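Local coordinates for uncharacterized protein (Bacillus subtilis, PDB 5DQV), which acts as a metal-dependent nucleotide pyrophosphohydrolase of the HD-domain superfamily, at residues Asp41-Ile46 with Phe55-Ala60; Leu77-Val82 with Ile102-Ser107; Asp130-Ile135 with Asp179-Leu184; Arg142-Ala147 with His152-Asp157. All coordinates share one frame; numbering follows the deposited sequence.

Interaction 1: residues Asp41-Ile46 with Phe55-Ala60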
loop_
_atom_site.group_PDB
_atom_site.type_symbol
_atom_site.label_atom_id
_atom_site.label_comp_id
_atom_site.label_asym_id
_atom_site.label_seq_id
_atom_site.Cartn_x
_atom_site.Cartn_y
_atom_site.Cartn_z
ATOM N N ASP A 41 13.094 -2.042 -17.827
ATOM C CA ASP A 41 13.684 -3.394 -17.735
ATOM C C ASP A 41 12.699 -4.467 -18.219
ATOM O O ASP A 41 13.033 -5.383 -18.970
ATOM C CB ASP A 41 14.102 -3.741 -16.280
ATOM C CG ASP A 41 15.269 -2.967 -15.825
ATOM O OD1 ASP A 41 15.888 -2.268 -16.658
ATOM O OD2 ASP A 41 15.551 -3.026 -14.616
ATOM N N LEU A 42 11.459 -4.339 -17.796
ATOM C CA LEU A 42 10.412 -5.291 -18.206
ATOM C C LEU A 42 10.178 -5.214 -19.716
ATOM O O LEU A 42 10.060 -6.219 -20.389
ATOM C CB LEU A 42 9.110 -4.955 -17.458
ATOM C CG LEU A 42 8.243 -5.923 -16.670
ATOM C CD1 LEU A 42 8.918 -7.266 -16.252
ATOM C CD2 LEU A 42 7.701 -5.109 -15.456
ATOM N N ALA A 43 10.087 -3.995 -20.233
ATOM C CA ALA A 43 9.872 -3.810 -21.648
ATOM C C ALA A 43 10.997 -4.409 -22.520
ATOM O O ALA A 43 10.728 -5.021 -23.568
ATOM C CB ALA A 43 9.615 -2.329 -21.964
ATOM N N VAL A 44 12.246 -4.252 -22.105
ATOM C CA VAL A 44 13.378 -4.760 -22.889
ATOM C C VAL A 44 13.346 -6.282 -22.859
ATOM O O VAL A 44 13.578 -6.957 -23.908
ATOM C CB VAL A 44 14.766 -4.143 -22.394
ATOM C CG1 VAL A 44 15.973 -4.972 -22.898
ATOM C CG2 VAL A 44 14.849 -2.626 -22.825
ATOM N N TYR A 45 13.002 -6.845 -21.699
ATOM C CA TYR A 45 12.892 -8.306 -21.573
ATOM C C TYR A 45 11.820 -8.907 -22.533
ATOM O O TYR A 45 12.080 -9.805 -23.337
ATOM C CB TYR A 45 12.605 -8.714 -20.120
ATOM C CG TYR A 45 12.274 -10.181 -20.020
ATOM C CD1 TYR A 45 13.305 -11.126 -19.918
ATOM C CD2 TYR A 45 10.968 -10.639 -20.036
ATOM C CE1 TYR A 45 13.042 -12.475 -19.844
ATOM C CE2 TYR A 45 10.691 -12.003 -19.951
ATOM C CZ TYR A 45 11.742 -12.910 -19.862
ATOM O OH TYR A 45 11.521 -14.264 -19.781
ATOM N N ILE A 46 10.639 -8.338 -22.488
ATOM C CA ILE A 46 9.526 -8.727 -23.388
ATOM C C ILE A 46 9.863 -8.500 -24.880
ATOM O O ILE A 46 9.626 -9.349 -25.723
ATOM C CB ILE A 46 8.291 -7.941 -23.028
ATOM C CG1 ILE A 46 7.781 -8.374 -21.643
ATOM C CG2 ILE A 46 7.160 -8.154 -24.066
ATOM C CD1 ILE A 46 6.771 -7.413 -21.054
ATOM N N PHE A 55 15.788 -0.837 -29.174
ATOM C CA PHE A 55 16.130 0.544 -28.926
ATOM C C PHE A 55 14.871 1.379 -28.823
ATOM O O PHE A 55 14.750 2.242 -27.936
ATOM C CB PHE A 55 17.083 1.091 -29.999
ATOM C CG PHE A 55 17.497 2.516 -29.753
ATOM C CD1 PHE A 55 18.260 2.833 -28.643
ATOM C CD2 PHE A 55 17.109 3.524 -30.614
ATOM C CE1 PHE A 55 18.635 4.116 -28.389
ATOM C CE2 PHE A 55 17.469 4.804 -30.388
ATOM C CZ PHE A 55 18.263 5.112 -29.262
ATOM N N ILE A 56 13.905 1.113 -29.705
ATOM C CA ILE A 56 12.679 1.895 -29.680
ATOM C C ILE A 56 11.915 1.536 -28.412
ATOM O O ILE A 56 11.346 2.409 -27.746
ATOM C CB ILE A 56 11.792 1.679 -30.954
ATOM C CG1 ILE A 56 12.484 2.178 -32.237
ATOM C CG2 ILE A 56 10.456 2.335 -30.781
ATOM C CD1 ILE A 56 12.940 3.684 -32.174
ATOM N N VAL A 57 11.894 0.261 -28.065
ATOM C CA VAL A 57 11.162 -0.167 -26.879
ATOM C C VAL A 57 11.731 0.510 -25.630
ATOM O O VAL A 57 10.977 1.071 -24.807
ATOM C CB VAL A 57 11.220 -1.679 -26.700
ATOM C CG1 VAL A 57 10.839 -2.042 -25.246
ATOM C CG2 VAL A 57 10.291 -2.382 -27.718
ATOM N N GLU A 58 13.066 0.496 -25.508
ATOM C CA GLU A 58 13.679 1.070 -24.305
ATOM C C GLU A 58 13.468 2.584 -24.219
ATOM O O GLU A 58 13.181 3.100 -23.140
ATOM C CB GLU A 58 15.141 0.744 -24.238
ATOM C CG GLU A 58 15.755 1.081 -22.929
ATOM C CD GLU A 58 17.194 0.698 -22.857
ATOM O OE1 GLU A 58 17.775 0.172 -23.856
ATOM O OE2 GLU A 58 17.766 1.004 -21.807
ATOM N N THR A 59 13.681 3.281 -25.322
ATOM C CA THR A 59 13.469 4.711 -25.406
ATOM C C THR A 59 12.049 5.122 -25.104
ATOM O O THR A 59 11.832 5.989 -24.240
ATOM C CB THR A 59 13.932 5.295 -26.752
ATOM O OG1 THR A 59 15.308 4.969 -26.938
ATOM C CG2 THR A 59 13.754 6.803 -26.746
ATOM N N ALA A 60 11.078 4.452 -25.735
ATOM C CA ALA A 60 9.677 4.698 -25.417
ATOM C C ALA A 60 9.320 4.411 -23.982
ATOM O O ALA A 60 8.615 5.196 -23.317
ATOM C CB ALA A 60 8.749 3.908 -26.394
#

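Interaction 2: residues Leu77-Val82 with Ile102-Ser107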
loop_
_atom_site.group_PDB
_atom_site.type_symbol
_atom_site.label_atom_id
_atom_site.label_comp_id
_atom_site.label_asym_id
_atom_site.label_seq_id
_atom_site.Cartn_x
_atom_site.Cartn_y
_atom_site.Cartn_z
ATOM N N LEU A 77 6.169 17.338 -19.489
ATOM C CA LEU A 77 6.691 17.922 -20.744
ATOM C C LEU A 77 5.643 17.903 -21.838
ATOM O O LEU A 77 4.722 17.094 -21.777
ATOM C CB LEU A 77 7.871 17.085 -21.250
ATOM C CG LEU A 77 9.079 17.093 -20.301
ATOM C CD1 LEU A 77 10.290 16.388 -20.883
ATOM C CD2 LEU A 77 9.359 18.561 -19.857
ATOM N N SER A 78 5.775 18.828 -22.784
ATOM C CA SER A 78 5.010 18.784 -24.001
ATOM C C SER A 78 5.653 17.762 -24.907
ATOM O O SER A 78 6.844 17.371 -24.748
ATOM C CB SER A 78 5.005 20.142 -24.676
ATOM O OG SER A 78 6.271 20.411 -25.215
ATOM N N VAL A 79 4.903 17.352 -25.903
ATOM C CA VAL A 79 5.403 16.383 -26.854
ATOM C C VAL A 79 6.586 16.963 -27.618
ATOM O O VAL A 79 7.614 16.269 -27.841
ATOM C CB VAL A 79 4.287 15.908 -27.818
ATOM C CG1 VAL A 79 4.867 15.125 -29.018
ATOM C CG2 VAL A 79 3.243 15.080 -27.039
ATOM N N SER A 80 6.495 18.236 -27.995
ATOM C CA SER A 80 7.635 18.871 -28.703
ATOM C C SER A 80 8.898 18.895 -27.851
ATOM O O SER A 80 10.001 18.731 -28.375
ATOM C CB SER A 80 7.289 20.247 -29.302
ATOM O OG SER A 80 7.308 21.268 -28.342
ATOM N N GLU A 81 8.769 19.046 -26.541
ATOM C CA GLU A 81 9.952 19.064 -25.683
ATOM C C GLU A 81 10.621 17.710 -25.674
ATOM O O GLU A 81 11.842 17.636 -25.711
ATOM C CB GLU A 81 9.581 19.502 -24.236
ATOM C CG GLU A 81 9.455 21.035 -24.115
ATOM C CD GLU A 81 8.636 21.524 -22.912
ATOM O OE1 GLU A 81 7.956 20.743 -22.234
ATOM O OE2 GLU A 81 8.612 22.725 -22.711
ATOM N N VAL A 82 9.819 16.638 -25.605
ATOM C CA VAL A 82 10.353 15.289 -25.654
ATOM C C VAL A 82 11.034 15.020 -26.998
ATOM O O VAL A 82 12.144 14.556 -27.034
ATOM C CB VAL A 82 9.251 14.248 -25.390
ATOM C CG1 VAL A 82 9.786 12.869 -25.570
ATOM C CG2 VAL A 82 8.675 14.426 -23.946
ATOM N N ILE A 102 4.230 6.257 -30.278
ATOM C CA ILE A 102 3.903 5.346 -29.181
ATOM C C ILE A 102 3.333 6.134 -28.010
ATOM O O ILE A 102 2.218 5.849 -27.546
ATOM C CB ILE A 102 5.143 4.532 -28.692
ATOM C CG1 ILE A 102 5.588 3.540 -29.771
ATOM C CG2 ILE A 102 4.795 3.751 -27.376
ATOM C CD1 ILE A 102 6.983 2.863 -29.490
ATOM N N ILE A 103 4.076 7.126 -27.527
ATOM C CA ILE A 103 3.690 7.730 -26.236
ATOM C C ILE A 103 2.441 8.592 -26.299
ATOM O O ILE A 103 1.764 8.742 -25.293
ATOM C CB ILE A 103 4.878 8.457 -25.568
ATOM C CG1 ILE A 103 5.288 9.694 -26.362
ATOM C CG2 ILE A 103 6.039 7.466 -25.481
ATOM C CD1 ILE A 103 6.496 10.457 -25.787
ATOM N N THR A 104 2.094 9.096 -27.477
ATOM C CA THR A 104 0.908 9.939 -27.636
ATOM C C THR A 104 -0.318 9.079 -27.812
ATOM O O THR A 104 -1.417 9.468 -27.390
ATOM C CB THR A 104 1.036 10.898 -28.822
ATOM O OG1 THR A 104 1.356 10.168 -30.007
ATOM C CG2 THR A 104 2.147 11.966 -28.538
ATOM N N LYS A 105 -0.130 7.921 -28.438
ATOM C CA LYS A 105 -1.161 6.876 -28.480
ATOM C C LYS A 105 -1.444 6.342 -27.060
ATOM O O LYS A 105 -2.570 6.262 -26.671
ATOM C CB LYS A 105 -0.758 5.744 -29.433
ATOM C CG LYS A 105 -0.931 6.109 -30.932
ATOM C CD LYS A 105 -1.535 4.954 -31.780
ATOM N N MET A 106 -0.395 5.995 -26.304
ATOM C CA MET A 106 -0.554 5.460 -24.926
ATOM C C MET A 106 -1.290 6.475 -24.036
ATOM O O MET A 106 -2.200 6.118 -23.335
ATOM C CB MET A 106 0.804 5.124 -24.277
ATOM C CG MET A 106 1.515 3.836 -24.742
ATOM S SD MET A 106 3.072 3.539 -23.765
ATOM C CE MET A 106 2.230 3.148 -22.192
ATOM N N SER A 107 -0.827 7.729 -24.054
ATOM C CA SER A 107 -1.498 8.864 -23.374
ATOM C C SER A 107 -2.559 9.442 -24.276
ATOM O O SER A 107 -3.703 8.985 -24.270
ATOM C CB SER A 107 -0.491 9.989 -23.019
ATOM O OG SER A 107 0.211 9.736 -21.811
#

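Interaction 3: residues Asp130-Ile135 with Asp179-Leu184. With NI (nickel (II) ion), chain C.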
loop_
_atom_site.group_PDB
_atom_site.type_symbol
_atom_site.label_atom_id
_atom_site.label_comp_id
_atom_site.label_asym_id
_atom_site.label_seq_id
_atom_site.Cartn_x
_atom_site.Cartn_y
_atom_site.Cartn_z
ATOM N N ASP A 130 4.092 -1.610 -18.774
ATOM C CA ASP A 130 3.527 -0.587 -17.917
ATOM C C ASP A 130 2.402 -1.220 -17.093
ATOM O O ASP A 130 2.244 -0.950 -15.864
ATOM C CB ASP A 130 3.020 0.557 -18.816
ATOM C CG ASP A 130 2.759 1.814 -18.091
ATOM O OD1 ASP A 130 3.401 2.095 -17.112
ATOM O OD2 ASP A 130 1.884 2.561 -18.514
ATOM N N ARG A 131 1.586 -2.047 -17.755
ATOM C CA ARG A 131 0.497 -2.729 -17.049
ATOM C C ARG A 131 0.960 -3.833 -16.105
ATOM O O ARG A 131 0.414 -4.007 -15.028
ATOM C CB ARG A 131 -0.593 -3.224 -18.044
ATOM C CG ARG A 131 -1.276 -2.055 -18.657
ATOM C CD ARG A 131 -2.362 -2.459 -19.548
ATOM N NE ARG A 131 -2.912 -1.296 -20.207
ATOM C CZ ARG A 131 -4.110 -1.230 -20.761
ATOM N NH1 ARG A 131 -4.938 -2.263 -20.689
ATOM N NH2 ARG A 131 -4.494 -0.109 -21.363
ATOM N N LEU A 132 1.990 -4.552 -16.481
ATOM C CA LEU A 132 2.575 -5.547 -15.589
ATOM C C LEU A 132 3.007 -4.899 -14.262
ATOM O O LEU A 132 2.841 -5.497 -13.170
ATOM C CB LEU A 132 3.739 -6.250 -16.274
ATOM C CG LEU A 132 3.413 -7.293 -17.347
ATOM C CD1 LEU A 132 4.638 -7.805 -18.072
ATOM C CD2 LEU A 132 2.627 -8.488 -16.718
ATOM N N ASP A 133 3.511 -3.652 -14.328
ATOM C CA ASP A 133 4.006 -2.984 -13.124
ATOM C C ASP A 133 2.830 -2.571 -12.200
ATOM O O ASP A 133 3.044 -2.184 -11.074
ATOM C CB ASP A 133 4.868 -1.753 -13.500
ATOM C CG ASP A 133 5.656 -1.197 -12.341
ATOM O OD1 ASP A 133 6.515 -1.921 -11.824
ATOM O OD2 ASP A 133 5.468 0.001 -11.971
ATOM N N ALA A 134 1.587 -2.682 -12.682
ATOM C CA ALA A 134 0.402 -2.271 -11.946
ATOM C C ALA A 134 -0.293 -3.492 -11.287
ATOM O O ALA A 134 -1.327 -3.333 -10.645
ATOM C CB ALA A 134 -0.600 -1.527 -12.885
ATOM N N ILE A 135 0.262 -4.681 -11.485
ATOM C CA ILE A 135 -0.283 -5.906 -10.909
ATOM C C ILE A 135 0.826 -6.668 -10.158
ATOM O O ILE A 135 1.987 -6.248 -10.161
ATOM C CB ILE A 135 -1.000 -6.814 -11.953
ATOM C CG1 ILE A 135 -0.076 -7.295 -13.071
ATOM C CG2 ILE A 135 -2.233 -6.095 -12.568
ATOM C CD1 ILE A 135 -0.747 -8.284 -14.051
ATOM N N ASP A 179 2.240 -12.443 -26.152
ATOM C CA ASP A 179 2.331 -13.749 -25.534
ATOM C C ASP A 179 3.265 -13.718 -24.317
ATOM O O ASP A 179 2.909 -14.271 -23.271
ATOM C CB ASP A 179 2.815 -14.790 -26.557
ATOM C CG ASP A 179 1.751 -15.104 -27.627
ATOM O OD1 ASP A 179 0.566 -14.748 -27.407
ATOM O OD2 ASP A 179 2.112 -15.699 -28.672
ATOM N N THR A 180 4.418 -13.048 -24.448
ATOM C CA THR A 180 5.383 -12.994 -23.363
ATOM C C THR A 180 4.774 -12.308 -22.138
ATOM O O THR A 180 4.851 -12.816 -21.012
ATOM C CB THR A 180 6.684 -12.285 -23.776
ATOM O OG1 THR A 180 7.252 -12.981 -24.893
ATOM C CG2 THR A 180 7.702 -12.292 -22.592
ATOM N N ALA A 181 4.160 -11.154 -22.358
ATOM C CA ALA A 181 3.503 -10.419 -21.278
ATOM C C ALA A 181 2.352 -11.206 -20.668
ATOM O O ALA A 181 2.153 -11.172 -19.446
ATOM C CB ALA A 181 3.001 -9.033 -21.768
ATOM N N ARG A 182 1.581 -11.894 -21.509
ATOM C CA ARG A 182 0.457 -12.655 -21.013
ATOM C C ARG A 182 0.944 -13.729 -20.021
ATOM O O ARG A 182 0.342 -13.951 -18.968
ATOM C CB ARG A 182 -0.333 -13.293 -22.163
ATOM C CG ARG A 182 -1.774 -13.398 -21.884
ATOM C CD ARG A 182 -2.593 -13.796 -23.113
ATOM N NE ARG A 182 -2.757 -12.648 -24.017
ATOM C CZ ARG A 182 -2.248 -12.530 -25.232
ATOM N NH1 ARG A 182 -1.513 -13.497 -25.775
ATOM N NH2 ARG A 182 -2.482 -11.422 -25.920
ATOM N N GLU A 183 2.053 -14.353 -20.359
ATOM C CA GLU A 183 2.635 -15.367 -19.506
ATOM C C GLU A 183 3.072 -14.760 -18.173
ATOM O O GLU A 183 2.738 -15.297 -17.119
ATOM C CB GLU A 183 3.811 -16.012 -20.218
ATOM C CG GLU A 183 4.239 -17.278 -19.606
ATOM C CD GLU A 183 5.229 -18.016 -20.484
ATOM O OE1 GLU A 183 5.195 -17.851 -21.723
ATOM O OE2 GLU A 183 6.036 -18.781 -19.912
ATOM N N LEU A 184 3.775 -13.626 -18.216
ATOM C CA LEU A 184 4.254 -12.975 -16.984
ATOM C C LEU A 184 3.090 -12.478 -16.136
ATOM O O LEU A 184 3.132 -12.532 -14.913
ATOM C CB LEU A 184 5.153 -11.772 -17.307
ATOM C CG LEU A 184 6.525 -12.033 -17.917
ATOM C CD1 LEU A 184 7.195 -10.686 -18.304
ATOM C CD2 LEU A 184 7.458 -12.803 -16.946
HETATM NI NI NI C . 3.827 4.185 -16.582
#

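Interaction 4: residues Arg142-Ala147 with His152-Asp157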
loop_
_atom_site.group_PDB
_atom_site.type_symbol
_atom_site.label_atom_id
_atom_site.label_comp_id
_atom_site.label_asym_id
_atom_site.label_seq_id
_atom_site.Cartn_x
_atom_site.Cartn_y
_atom_site.Cartn_z
ATOM N N ARG A 142 1.740 -0.462 -5.159
ATOM C CA ARG A 142 1.449 0.800 -5.821
ATOM C C ARG A 142 0.018 1.255 -5.548
ATOM O O ARG A 142 -0.223 2.443 -5.344
ATOM C CB ARG A 142 1.745 0.700 -7.309
ATOM C CG ARG A 142 3.206 0.645 -7.630
ATOM C CD ARG A 142 3.409 0.512 -9.130
ATOM N NE ARG A 142 3.088 1.788 -9.763
ATOM C CZ ARG A 142 2.630 1.962 -11.001
ATOM N NH1 ARG A 142 2.416 0.943 -11.836
ATOM N NH2 ARG A 142 2.390 3.190 -11.407
ATOM N N ALA A 143 -0.909 0.309 -5.507
ATOM C CA ALA A 143 -2.333 0.637 -5.273
ATOM C C ALA A 143 -2.509 1.268 -3.901
ATOM O O ALA A 143 -3.209 2.274 -3.741
ATOM C CB ALA A 143 -3.192 -0.601 -5.378
ATOM N N PHE A 144 -1.872 0.660 -2.902
ATOM C CA PHE A 144 -1.994 1.161 -1.548
ATOM C C PHE A 144 -1.242 2.477 -1.358
ATOM O O PHE A 144 -1.723 3.375 -0.653
ATOM C CB PHE A 144 -1.598 0.091 -0.545
ATOM C CG PHE A 144 -2.603 -1.043 -0.454
ATOM C CD1 PHE A 144 -3.921 -0.791 -0.069
ATOM C CD2 PHE A 144 -2.251 -2.314 -0.771
ATOM C CE1 PHE A 144 -4.874 -1.822 -0.044
ATOM C CE2 PHE A 144 -3.214 -3.375 -0.711
ATOM C CZ PHE A 144 -4.487 -3.120 -0.334
ATOM N N MET A 145 -0.076 2.621 -1.991
ATOM C CA MET A 145 0.635 3.928 -1.976
ATOM C C MET A 145 -0.236 5.073 -2.556
ATOM O O MET A 145 -0.375 6.132 -1.955
ATOM C CB MET A 145 1.932 3.808 -2.772
ATOM C CG MET A 145 2.757 5.135 -3.013
ATOM S SD MET A 145 4.118 4.811 -4.218
ATOM C CE MET A 145 4.507 3.079 -3.738
ATOM N N PHE A 146 -0.832 4.820 -3.714
ATOM C CA PHE A 146 -1.731 5.776 -4.357
ATOM C C PHE A 146 -2.886 6.167 -3.446
ATOM O O PHE A 146 -3.198 7.373 -3.276
ATOM C CB PHE A 146 -2.251 5.184 -5.674
ATOM C CG PHE A 146 -3.070 6.151 -6.490
ATOM C CD1 PHE A 146 -2.453 7.013 -7.401
ATOM C CD2 PHE A 146 -4.454 6.206 -6.348
ATOM C CE1 PHE A 146 -3.210 7.918 -8.161
ATOM C CE2 PHE A 146 -5.214 7.111 -7.108
ATOM C CZ PHE A 146 -4.591 7.961 -8.008
ATOM N N ALA A 147 -3.508 5.167 -2.813
ATOM C CA ALA A 147 -4.617 5.427 -1.874
ATOM C C ALA A 147 -4.188 6.339 -0.728
ATOM O O ALA A 147 -4.943 7.237 -0.277
ATOM C CB ALA A 147 -5.184 4.099 -1.325
ATOM N N HIS A 152 -7.470 8.040 0.160
ATOM C CA HIS A 152 -8.507 7.071 -0.042
ATOM C C HIS A 152 -8.306 5.928 0.911
ATOM O O HIS A 152 -7.196 5.643 1.313
ATOM C CB HIS A 152 -8.456 6.558 -1.461
ATOM C CG HIS A 152 -8.687 7.615 -2.489
ATOM N ND1 HIS A 152 -8.079 7.597 -3.730
ATOM C CD2 HIS A 152 -9.444 8.733 -2.453
ATOM C CE1 HIS A 152 -8.460 8.659 -4.414
ATOM N NE2 HIS A 152 -9.292 9.359 -3.665
ATOM N N GLY A 153 -9.395 5.263 1.257
ATOM C CA GLY A 153 -9.359 4.160 2.199
ATOM C C GLY A 153 -8.782 2.859 1.639
ATOM O O GLY A 153 -8.664 2.656 0.424
ATOM N N LEU A 154 -8.400 1.976 2.559
ATOM C CA LEU A 154 -8.023 0.594 2.209
ATOM C C LEU A 154 -9.138 -0.160 1.475
ATOM O O LEU A 154 -8.919 -0.918 0.495
ATOM C CB LEU A 154 -7.740 -0.121 3.520
ATOM C CG LEU A 154 -6.604 -1.102 3.562
ATOM C CD1 LEU A 154 -5.998 -1.137 5.037
ATOM C CD2 LEU A 154 -7.089 -2.442 3.032
ATOM N N TYR A 155 -10.325 -0.006 2.004
ATOM C CA TYR A 155 -11.540 -0.598 1.441
ATOM C C TYR A 155 -12.687 0.254 1.970
ATOM O O TYR A 155 -12.465 1.196 2.739
ATOM C CB TYR A 155 -11.736 -2.049 1.889
ATOM C CG TYR A 155 -11.660 -2.210 3.406
ATOM C CD1 TYR A 155 -12.771 -2.052 4.206
ATOM C CD2 TYR A 155 -10.439 -2.479 4.021
ATOM C CE1 TYR A 155 -12.676 -2.203 5.603
ATOM C CE2 TYR A 155 -10.327 -2.638 5.391
ATOM C CZ TYR A 155 -11.413 -2.472 6.181
ATOM O OH TYR A 155 -11.235 -2.622 7.525
ATOM N N GLY A 156 -13.906 -0.100 1.574
ATOM C CA GLY A 156 -15.111 0.486 2.175
ATOM C C GLY A 156 -15.896 1.461 1.298
ATOM O O GLY A 156 -16.957 1.912 1.705
ATOM N N ASP A 157 -15.356 1.836 0.141
ATOM C CA ASP A 157 -16.051 2.687 -0.837
ATOM C C ASP A 157 -15.399 2.538 -2.188
ATOM O O ASP A 157 -14.341 1.891 -2.310
ATOM C CB ASP A 157 -16.141 4.188 -0.422
ATOM C CG ASP A 157 -14.763 4.874 -0.206
ATOM O OD1 ASP A 157 -13.847 4.833 -1.061
ATOM O OD2 ASP A 157 -14.626 5.528 0.843
#

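Interaction 1: residues Asp41-Ile46 with Phe55-Ala60
V57 lays its CG1 methyl against A43, touching the one methyl that A43 offers (V57 CG1 to A43 CB, 3.5 Å) and, at the same time, the backbone beside it, with CG1 3.4 Å from A43 O. The torsion explains the reach: CG1 of V57 stands opposite the backbone N (chi1 162°) and is the branch that meets helix 33-50. Alanine suits the receiving position because a single methyl lets the valine come down close to the helix backbone. A43 also packs on A129 of helix 121-132, so this small residue sits where three helices meet.

One step further round each helix, V44 crosses E58 obliquely. Its CG2 rests on the aliphatic part of the glutamate, 3.7 Å from E58 CB and 3.8 Å from E58 CG. CB and CG give the apolar surface, and the extended chain carries the carboxylate on to R17 of helix 8-24, with which OE2 forms a salt bridge. Glutamate is thus apt at a partly exposed edge, being apolar near the helix and charged at its end.

The local axes run nearly antiparallel, at 163°, and approach to 8.8 Å. This is a helical hairpin: two consecutive helices joined by a short connection, here residues 51-53. Helix 33-50 brings H35, and the chain just after helix 54-63 brings H64 and D65, to the metal site; the nickel ion lies about 10 Å from the A43 side chain. The antiparallel pair is part of the all-helical core characteristic of HD-domain hydrolases.

Interaction 2: residues Leu77-Val82 with Ile102-Ser107
The carbonyl oxygen S78 O is gripped by two amides of the following turn: V82 N at 3.2 Å and, weakly, E81 N. Side chains reinforce this start of helix 79-88. S78 OG accepts from E81 N at 3.1 Å, while E81 OE1 accepts from S78 N at 3.0 Å, approached from above the carboxylate plane in a nearly straight hydrogen bond (N-H...O 168°). Together they make a capping box, for which serine at the N-cap and glutamate three residues on are well suited.

The turn so fixed presents V79 and V82 to helix 93-106. V79 CG2 meets T104 CG2 at 3.6 Å, the two side chains crossing at about a right angle. Threonine fits here because it divides its roles: the methyl packs, whereas OG1, lying between the backbone N and carbonyl carbon (chi1 54°), bonds to I100 O of its own helix. Deeper in, V82 CG1 touches the terminal CD1 of I103 at 4.1 Å.

Both valines also lean on I100, and V82 reaches I67 in the loop after helix 54-63. I103 continues inward to V63, so helix 93-106 lies between helix 79-88 and the helices nearer the metal site, 54-63 and 121-132.

Interaction 3: residues Asp130-Ile135 with Asp179-Leu184
L132 and A181 mark the nearest backbone approach, with L132 CA 7.5 Å from A181 CA. A type I turn runs from L132 to I135, closed by I135 N bonding to L132 O at 3.2 Å; residues 179-184 form the first turns of helix 179-202.

L132 carries the apolar contact. Its CG lies opposite the carbonyl carbon (chi1 -75°), and the fork straddles side chains and backbone: CD1 meets L184 CD1 at 3.9 Å and A181 CB at 4.2 Å, while CD2 rests mainly by the backbone, 3.9 Å from A181 O. The two leucines cross at about a right angle. The small A181 keeps its part of the helix flat enough for the leucine to lie against it, and the leucines pack by apolar contact alone, L132 being buried and L184 partly exposed. On the outer side, D179 OD1 forms a salt bridge with R182 NH1 at 2.9 Å, in the guanidinium plane.

The other side of the 130-135 segment is polar. D130 OD1 binds nickel at 2.2 Å, while OD2 stays 3.2 Å from the metal, so the carboxylate binds through one oxygen; H35 and H64 also bind the ion. D133 is a second-shell residue: its OD2 takes a hydrogen bond from ND1 of H35, which probably fixes the orientation of that imidazole, and its carboxylate also pairs with R38 and R142.

L132 packs further on I46 of helix 33-50 and on A185 of helix 179-202, where these two helices adjoin; I135 adds M192, and helix 136-150 follows directly.

Interaction 4: residues Arg142-Ala147 with His152-Asp157
The polar link is between backbones: H152 N donates to A147 O at 2.7 Å, with an N-H...O angle of 149° and the donor tilted 16° from the carbonyl plane. It ties the chain, as it leaves helix 136-150, back to the helix's last turns.

Apolar packing backs this bond. A147 CB and H152 CB lie 4.1 Å apart, and a small alanine is apt where the returning chain passes so near. A turn earlier in the helix, F144 CE1 meets L154 CD2 at 3.8 Å, the leucine methyl slanting to the ring; the large phenylalanine ring spans the gap between backbones 7.1 Å apart (F144 CA to L154 CA).

Between aromatic rings the touch is slight. CE2 of the exposed F146 comes to the edge of the imidazole, 4.5 Å from H152 ND1.

Helix 161-169 packs alongside, where F165 meets the F144 ring and the loop backbone bonds to A161 and Y162. The second subunit also packs here: its M145 lies on L154, its A141 on F144, and its R38 bonds Y155 OH.

In the fold
Interactions 1 and 2 both lie in the HD domain and join helices by apolar packing; they meet where I102 packs against I56 and A60, so helix 54-63 supports both. Interaction 3 is the buried one and the only one that holds a metal ligand; L132 also touches I46 of interaction 1, and M106 of interaction 2 lies beside D130. Interaction 4 is nested inside the chain loop that interaction 3 closes, and the two are joined by the D133-R142 salt bridge. Lying about 19 Å from the chain centre, it alone is bridged by a hydrogen bond and packs against the second subunit; its place is at the dimer interface, whereas interactions 1 to 3 are internal to the chain.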